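Local coordinates for protein Rab GDP-dissociation inhibitor (Saccharomyces cerevisiae, PDB 3CPI) that holds GDP-bound Rab GTPases such as Sec4 in their inactive state by blocking GDP release, and extracts GDP-bound Ypt7 from vacuolar membranes, at residues G305-R310 with M392-L397; I85-M90 with D416-F421. One frame throughout, in Å; residues are numbered along the deposited sequence.

Interaction 1: residues G305-R310 with M392-L397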
# COMPACT_ATOMS: atom_id res chain seq x y z
N GLY A 305 6.62 8.24 -16.16
CA GLY A 305 5.63 8.32 -17.23
C GLY A 305 4.22 8.05 -16.71
O GLY A 305 3.24 8.32 -17.40
N GLN A 306 4.13 7.52 -15.49
CA GLN A 306 2.86 7.12 -14.91
C GLN A 306 2.15 8.22 -14.13
O GLN A 306 2.77 8.97 -13.38
CB GLN A 306 3.03 5.89 -14.02
CG GLN A 306 3.33 4.60 -14.77
CD GLN A 306 3.37 3.39 -13.86
OE1 GLN A 306 2.80 2.34 -14.18
NE2 GLN A 306 4.05 3.51 -12.72
N ARG A 307 0.84 8.32 -14.34
CA ARG A 307 -0.03 9.14 -13.51
C ARG A 307 -1.11 8.26 -12.91
O ARG A 307 -1.62 7.35 -13.58
CB ARG A 307 -0.65 10.27 -14.33
CG ARG A 307 0.35 11.35 -14.71
CD ARG A 307 -0.03 12.07 -16.00
NE ARG A 307 -1.26 12.86 -15.85
CZ ARG A 307 -2.38 12.64 -16.54
NH1 ARG A 307 -2.44 11.65 -17.44
NH2 ARG A 307 -3.44 13.41 -16.34
N VAL A 308 -1.45 8.52 -11.66
CA VAL A 308 -2.50 7.77 -10.95
C VAL A 308 -3.72 8.64 -10.65
O VAL A 308 -3.59 9.78 -10.18
CB VAL A 308 -1.93 7.13 -9.64
CG1 VAL A 308 -1.29 8.19 -8.74
CG2 VAL A 308 -3.01 6.33 -8.89
N ILE A 309 -4.91 8.13 -10.94
CA ILE A 309 -6.13 8.77 -10.49
C ILE A 309 -6.65 8.08 -9.24
O ILE A 309 -6.74 6.84 -9.20
CB ILE A 309 -7.24 8.86 -11.59
CG1 ILE A 309 -8.44 9.67 -11.06
CG2 ILE A 309 -7.63 7.45 -12.11
CD1 ILE A 309 -9.51 9.97 -12.10
N ARG A 310 -6.94 8.88 -8.21
CA ARG A 310 -7.58 8.40 -6.99
C ARG A 310 -8.91 9.12 -6.77
O ARG A 310 -8.97 10.34 -6.85
CB ARG A 310 -6.66 8.55 -5.78
CG ARG A 310 -5.39 7.73 -5.91
CD ARG A 310 -4.60 7.60 -4.62
NE ARG A 310 -3.43 6.75 -4.84
CZ ARG A 310 -2.21 7.20 -5.14
NH1 ARG A 310 -1.97 8.50 -5.23
NH2 ARG A 310 -1.21 6.34 -5.31
N MET A 392 -11.62 13.64 -6.10
CA MET A 392 -10.76 13.02 -7.10
C MET A 392 -9.52 13.84 -7.44
O MET A 392 -9.60 15.05 -7.68
CB MET A 392 -11.53 12.74 -8.39
CG MET A 392 -12.92 12.17 -8.22
SD MET A 392 -13.48 11.38 -9.75
CE MET A 392 -12.20 11.86 -10.91
N GLY A 393 -8.38 13.16 -7.49
CA GLY A 393 -7.11 13.79 -7.83
C GLY A 393 -6.24 12.95 -8.75
O GLY A 393 -6.44 11.74 -8.90
N ILE A 394 -5.27 13.60 -9.38
CA ILE A 394 -4.31 12.92 -10.22
C ILE A 394 -2.92 13.26 -9.73
O ILE A 394 -2.63 14.41 -9.42
CB ILE A 394 -4.48 13.28 -11.72
CG1 ILE A 394 -5.86 12.86 -12.23
CG2 ILE A 394 -3.36 12.66 -12.57
CD1 ILE A 394 -6.13 13.24 -13.66
N ALA A 395 -2.08 12.24 -9.61
CA ALA A 395 -0.71 12.39 -9.17
C ALA A 395 0.22 11.72 -10.18
O ALA A 395 -0.11 10.65 -10.70
CB ALA A 395 -0.53 11.78 -7.80
N GLU A 396 1.35 12.36 -10.46
CA GLU A 396 2.38 11.78 -11.31
C GLU A 396 3.37 11.04 -10.42
O GLU A 396 3.66 11.47 -9.30
CB GLU A 396 3.09 12.86 -12.13
CG GLU A 396 4.03 12.33 -13.21
CD GLU A 396 4.53 13.41 -14.18
OE1 GLU A 396 4.36 14.63 -13.91
OE2 GLU A 396 5.10 13.03 -15.23
N LEU A 397 3.89 9.93 -10.91
CA LEU A 397 4.74 9.06 -10.12
C LEU A 397 6.19 9.27 -10.52
O LEU A 397 6.52 9.24 -11.70
CB LEU A 397 4.33 7.59 -10.30
CG LEU A 397 2.89 7.17 -9.98
CD1 LEU A 397 2.73 5.65 -10.14
CD2 LEU A 397 2.49 7.60 -8.58
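V308 and A395 face each other as a hydrogen-bonded antiparallel pair, and their side chains leave the sheet on the same side. CG1 of V308 sits between its own backbone N and carbonyl carbon (chi1 55°), a rotamer that brings this methyl over to the neighbouring strand, where it meets CB of A395 at 3.8 Å and CD2 of L397. The other methyl, CG2, lies over the centre of the R310 guanidinium, 3.9 Å above its plane, and also packs on A417. R310 lies back along this face with its NH2 hydrogen-bonded to the carbonyl oxygens of Y415 and D416. L397 reaches 305-310 again with its second branch, CD1 passing 3.6 Å from NE2 of Q306.

The face bearing R307, I309, I394 and E396 is built differently. The R307 chain bends at chi3 (67°) and crosses I394, so that NH2 is 3.8 Å from CD1 of I394; the guanidinium and the E396 carboxylate stand almost perpendicular and do not pair, E396 OE2 being bonded to S303 instead. Further along, I309 CD1 and M392 CE meet at 3.5 Å, a tight methyl contact beside helix 373-376. Backbone bonds fix the register, among them V308 N to A395 O (2.7 Å) and L397 N to Q306 O (2.9 Å), and CA-H...O contacts such as I394 CA to V308 O fill in between. Hydrogen-bonded pairs (V308/A395, R310/G393) taking turns with non-hydrogen-bonded ones (R307/E396, I309/I394) mark an antiparallel sheet, here joining strands 301-315 and 389-400 within the mixed sheet of the Rab GDI fold.

Interaction 2: residues I85-M90 with D416-F421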
# COMPACT_ATOMS: atom_id res chain seq x y z
N ILE A 85 -3.84 8.32 0.55
CA ILE A 85 -3.46 7.08 -0.14
C ILE A 85 -3.58 5.89 0.81
O ILE A 85 -2.58 5.40 1.34
CB ILE A 85 -2.04 7.15 -0.76
CG1 ILE A 85 -1.87 8.45 -1.56
CG2 ILE A 85 -1.78 5.92 -1.64
CD1 ILE A 85 -0.45 8.73 -2.01
N PRO A 86 -4.82 5.40 1.03
CA PRO A 86 -4.98 4.24 1.91
C PRO A 86 -4.50 2.96 1.23
O PRO A 86 -4.73 2.74 0.04
CB PRO A 86 -6.50 4.19 2.14
CG PRO A 86 -7.08 4.84 0.93
CD PRO A 86 -6.10 5.87 0.48
N LYS A 87 -3.81 2.13 2.01
CA LYS A 87 -3.31 0.84 1.55
C LYS A 87 -3.41 -0.18 2.67
O LYS A 87 -3.24 0.16 3.85
CB LYS A 87 -1.85 0.95 1.07
CG LYS A 87 -1.63 1.84 -0.15
CD LYS A 87 -0.22 1.68 -0.70
CE LYS A 87 0.01 2.59 -1.90
NZ LYS A 87 0.44 1.84 -3.12
N PHE A 88 -3.69 -1.42 2.30
CA PHE A 88 -3.86 -2.51 3.24
C PHE A 88 -2.56 -3.31 3.47
O PHE A 88 -1.69 -3.38 2.60
CB PHE A 88 -4.96 -3.46 2.76
CG PHE A 88 -6.34 -2.84 2.73
CD1 PHE A 88 -7.20 -3.09 1.67
CD2 PHE A 88 -6.77 -2.01 3.77
CE1 PHE A 88 -8.48 -2.53 1.65
CE2 PHE A 88 -8.04 -1.43 3.74
CZ PHE A 88 -8.90 -1.70 2.68
N LEU A 89 -2.49 -3.94 4.64
CA LEU A 89 -1.31 -4.68 5.07
C LEU A 89 -1.61 -6.17 4.97
O LEU A 89 -2.61 -6.64 5.52
CB LEU A 89 -0.96 -4.29 6.51
CG LEU A 89 0.18 -5.01 7.25
CD1 LEU A 89 1.52 -4.80 6.55
CD2 LEU A 89 0.26 -4.58 8.73
N MET A 90 -0.76 -6.90 4.26
CA MET A 90 -0.84 -8.36 4.18
C MET A 90 -0.43 -8.92 5.54
O MET A 90 0.72 -8.78 5.95
CB MET A 90 0.08 -8.87 3.06
CG MET A 90 0.19 -10.39 2.91
SD MET A 90 -1.22 -11.25 2.18
CE MET A 90 -1.44 -10.42 0.61
N ASP A 416 2.38 4.32 -5.48
CA ASP A 416 1.69 3.87 -6.68
C ASP A 416 0.20 3.59 -6.42
O ASP A 416 -0.30 3.87 -5.33
CB ASP A 416 2.42 2.69 -7.35
CG ASP A 416 2.29 1.36 -6.58
OD1 ASP A 416 1.44 1.23 -5.67
OD2 ASP A 416 3.03 0.42 -6.93
N ALA A 417 -0.46 3.02 -7.42
CA ALA A 417 -1.92 2.85 -7.44
C ALA A 417 -2.48 1.74 -6.55
O ALA A 417 -3.66 1.77 -6.21
CB ALA A 417 -2.41 2.67 -8.89
N SER A 418 -1.65 0.75 -6.19
CA SER A 418 -2.16 -0.42 -5.47
C SER A 418 -2.73 -0.06 -4.12
O SER A 418 -2.24 0.85 -3.45
CB SER A 418 -1.09 -1.51 -5.33
OG SER A 418 0.10 -1.01 -4.77
N SER A 419 -3.79 -0.76 -3.73
CA SER A 419 -4.43 -0.56 -2.44
C SER A 419 -3.81 -1.42 -1.33
O SER A 419 -4.41 -1.58 -0.26
CB SER A 419 -5.92 -0.86 -2.55
OG SER A 419 -6.12 -2.10 -3.19
N HIS A 420 -2.64 -2.01 -1.61
CA HIS A 420 -1.90 -2.81 -0.64
C HIS A 420 -0.41 -2.47 -0.64
O HIS A 420 0.08 -1.86 -1.58
CB HIS A 420 -2.14 -4.32 -0.86
CG HIS A 420 -1.59 -4.83 -2.16
ND1 HIS A 420 -0.29 -5.26 -2.30
CD2 HIS A 420 -2.17 -5.00 -3.37
CE1 HIS A 420 -0.09 -5.66 -3.54
NE2 HIS A 420 -1.22 -5.52 -4.21
N PHE A 421 0.30 -2.88 0.41
CA PHE A 421 1.62 -2.33 0.73
C PHE A 421 2.85 -3.00 0.10
O PHE A 421 3.97 -2.65 0.47
CB PHE A 421 1.80 -2.29 2.25
CG PHE A 421 1.30 -1.02 2.91
CD1 PHE A 421 1.70 0.23 2.44
CD2 PHE A 421 0.47 -1.08 4.03
CE1 PHE A 421 1.25 1.40 3.06
CE2 PHE A 421 0.03 0.08 4.66
CZ PHE A 421 0.41 1.32 4.17
O HOH W 1 2.26 -0.31 -2.39
O HOH W 2 3.46 2.42 -3.47
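K87 runs across the loop 416-421 and meets it with every side-chain atom from CB to NZ. CB lies over the middle of the F421 ring, 3.8 Å from the centroid and 12° off the normal, a CH-pi contact. CG passes the carbonyl oxygen of S418, and CD touches both that oxygen and H420 O. CE comes to 3.2 Å from S418 O. A bend at the last torsion (chi4 -124°) sets NZ among oxygens: it forms a salt bridge with D416 OD1 at 2.8 Å and donates to S418 O at 2.9 Å and, from well above the carbonyl plane, to D416 O at 3.1 Å. Two waters also accept from NZ, one leading on to H420 O and the other taking a bond from D416 N. Five oxygens thus share three N-H hydrogens, the bond to D416 O, which R310 also serves, being the poorly directed one.

D416 OD1 is held by S418, whose OG donates at 2.8 Å and whose backbone N closes an Asx turn, both from the same face of the carboxylate; OD2 turns to S423. Beside the lysine the backbones join in a single bridge, F88 N donating to S419 O at 2.7 Å and F421 N returning a weak bond to F88 O. A methionine in place of K87 would probably leave the D416 carboxylate without its countercharge and S418 O without the NZ donor. The buried cluster of oxygens around NZ is likely to favour the charged ammonium, consistent with a loop held at one polar point just ahead of helix 422-436.

Overall arrangement
From the N terminus, the chain first reaches 85-90, which leads into the short strand 89-90 beside strand 232-235. It then passes through the helices and strands between 94 and 292 before entering 305-310. Interaction 1 closes a loop of 81 residues when 392-397 returns alongside; this loop nests wholly within the far longer one, 325 residues, that interaction 2 closes at 416-421, shortly before helix 422-436. The two contacts adjoin, with about 15 Å between their centres: besides its hydrogen bond to the outer contact, R310 of the inner one packs through NH1 on I85. Together they connect the large mixed sheet, the loop after strand 409-411 of the parallel sheet, and the start of the C-terminal helix.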